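Local coordinates for protein monosaccharide-transporting ATPase (Actinobacillus succinogenes, PDB 5DTE) that probably serves as the periplasmic sugar-binding component of an ABC transporter and binds D-allose between its two lobes, at residues S195-E199 with T200-L204. Sequence-based numbering, arbitrary orientation.
With ALL (beta-D-allopyranose), chain E.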
loop_
_atom_site.group_PDB
_atom_site.type_symbol
_atom_site.label_atom_id
_atom_site.label_comp_id
_atom_site.label_asym_id
_atom_site.label_seq_id
_atom_site.Cartn_x
_atom_site.Cartn_y
_atom_site.Cartn_z
ATOM N N SER A 195 13.387 -8.448 3.799
ATOM C CA SER A 195 12.048 -8.526 3.231
ATOM C C SER A 195 11.185 -9.594 3.904
ATOM O O SER A 195 11.611 -10.743 4.084
ATOM C CB SER A 195 12.121 -8.807 1.737
ATOM O OG SER A 195 10.840 -9.076 1.224
ATOM N N ALA A 196 9.967 -9.211 4.275
ATOM C CA ALA A 196 9.010 -10.188 4.750
ATOM C C ALA A 196 7.840 -10.331 3.780
ATOM O O ALA A 196 6.859 -11.001 4.091
ATOM C CB ALA A 196 8.524 -9.823 6.121
ATOM N N ASN A 197 7.962 -9.699 2.611
ATOM C CA ASN A 197 7.035 -9.890 1.476
ATOM C C ASN A 197 5.566 -9.546 1.708
ATOM O O ASN A 197 4.706 -10.055 0.980
ATOM C CB ASN A 197 7.101 -11.341 0.976
ATOM C CG ASN A 197 8.420 -11.668 0.303
ATOM O OD1 ASN A 197 8.654 -11.269 -0.838
ATOM N ND2 ASN A 197 9.293 -12.393 1.009
ATOM N N TRP A 198 5.298 -8.700 2.713
ATOM C CA TRP A 198 3.958 -8.193 3.055
ATOM C C TRP A 198 3.082 -9.180 3.830
ATOM O O TRP A 198 1.926 -8.867 4.134
ATOM C CB TRP A 198 3.195 -7.750 1.798
ATOM C CG TRP A 198 3.728 -6.512 1.129
ATOM C CD1 TRP A 198 4.226 -5.371 1.725
ATOM C CD2 TRP A 198 3.828 -6.305 -0.269
ATOM N NE1 TRP A 198 4.607 -4.463 0.766
ATOM C CE2 TRP A 198 4.383 -5.018 -0.464
ATOM C CE3 TRP A 198 3.501 -7.081 -1.379
ATOM C CZ2 TRP A 198 4.611 -4.503 -1.726
ATOM C CZ3 TRP A 198 3.722 -6.568 -2.627
ATOM C CH2 TRP A 198 4.275 -5.291 -2.795
ATOM N N GLU A 199 3.630 -10.356 4.145
ATOM C CA GLU A 199 2.902 -11.421 4.849
ATOM C C GLU A 199 3.118 -11.359 6.350
ATOM O O GLU A 199 4.239 -11.213 6.792
ATOM C CB GLU A 199 3.338 -12.809 4.348
ATOM C CG GLU A 199 2.521 -13.396 3.196
ATOM C CD GLU A 199 2.999 -14.791 2.789
ATOM O OE1 GLU A 199 3.050 -15.698 3.658
ATOM O OE2 GLU A 199 3.342 -14.977 1.597
ATOM N N THR A 200 2.053 -11.500 7.133
ATOM C CA THR A 200 2.196 -11.619 8.585
ATOM C C THR A 200 3.126 -12.783 8.964
ATOM O O THR A 200 4.166 -12.559 9.585
ATOM C CB THR A 200 0.828 -11.801 9.296
ATOM O OG1 THR A 200 0.088 -10.579 9.232
ATOM C CG2 THR A 200 1.026 -12.129 10.732
ATOM N N GLU A 201 2.777 -14.005 8.567
ATOM C CA GLU A 201 3.502 -15.197 9.028
ATOM C C GLU A 201 5.016 -15.129 8.756
ATOM O O GLU A 201 5.805 -15.505 9.616
ATOM C CB GLU A 201 2.910 -16.468 8.398
ATOM C CG GLU A 201 3.132 -17.763 9.208
ATOM C CD GLU A 201 2.298 -17.837 10.492
ATOM O OE1 GLU A 201 2.653 -18.633 11.403
ATOM O OE2 GLU A 201 1.283 -17.108 10.583
ATOM N N GLN A 202 5.428 -14.636 7.591
ATOM C CA GLN A 202 6.858 -14.470 7.315
ATOM C C GLN A 202 7.580 -13.417 8.195
ATOM O O GLN A 202 8.766 -13.578 8.550
ATOM C CB GLN A 202 7.067 -14.099 5.856
ATOM C CG GLN A 202 6.540 -15.091 4.873
ATOM C CD GLN A 202 7.100 -14.867 3.479
ATOM O OE1 GLN A 202 8.207 -14.336 3.309
ATOM N NE2 GLN A 202 6.332 -15.268 2.470
ATOM N N ALA A 203 6.880 -12.329 8.519
ATOM C CA ALA A 203 7.479 -11.257 9.299
ATOM C C ALA A 203 7.659 -11.710 10.741
ATOM O O ALA A 203 8.537 -11.221 11.438
ATOM C CB ALA A 203 6.645 -10.016 9.228
ATOM N N LEU A 204 6.849 -12.666 11.182
ATOM C CA LEU A 204 7.068 -13.287 12.491
ATOM C C LEU A 204 8.369 -14.106 12.481
ATOM O O LEU A 204 9.196 -13.984 13.389
ATOM C CB LEU A 204 5.873 -14.160 12.886
ATOM C CG LEU A 204 5.903 -15.002 14.169
ATOM C CD1 LEU A 204 5.860 -14.138 15.412
ATOM C CD2 LEU A 204 4.726 -15.966 14.162
HETATM C C1 ALL E . 0.751 -2.151 -1.344
HETATM C C2 ALL E . -0.422 -1.399 -0.748
HETATM C C3 ALL E . -0.771 -1.880 0.612
HETATM C C4 ALL E . -0.841 -3.372 0.693
HETATM C C5 ALL E . 0.490 -3.934 0.225
HETATM C C6 ALL E . 0.635 -5.406 0.438
HETATM O O1 ALL E . 0.909 -1.858 -2.678
HETATM O O2 ALL E . -0.045 -0.008 -0.649
HETATM O O3 ALL E . 0.262 -1.432 1.544
HETATM O O4 ALL E . -1.114 -3.781 2.042
HETATM O O5 ALL E . 0.604 -3.629 -1.196
HETATM O O6 ALL E . -0.186 -6.093 -0.483
#
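N197 ND2 donates a hydrogen bond to Q202 OE1 at 3.2 Å. The donor stands 25° off the carbonyl plane, and the two amide planes are turned 55° apart. At the other end of the same amide, Q202 NE2 makes a weak bond to E199 OE2 at 3.1 Å, with carboxylate and amide planes nearly perpendicular. Q202 reaches both partners because its chain runs extended beyond CG, with CG anti to the carbonyl carbon (chi1 -59°). Q202 CB lies 3.6 Å from A196 O, a van der Waals contact. A196 O accepts the backbone N-H of E199, closing the type I' turn from A196 to E199. E199 is the N-cap of helix 200-213, and its O takes a weak bond from A203 N. A196 CB packs on A203 CB at 3.6 Å, and M227 of helix 225-237 touches both. The side chain of W198 starts away from 200-204, and its indole lines the sugar pocket. C6 of the allose sits over one face of the indole, offset toward the rim; W198 CG is 3.4 Å from it. D250, R174, E67, D116 and K34 hydrogen-bond the sugar. This is the loop after strand 188-195 leading into helix 200-213 of a periplasmic binding protein fold, which brings W198 to C6 of the sugar.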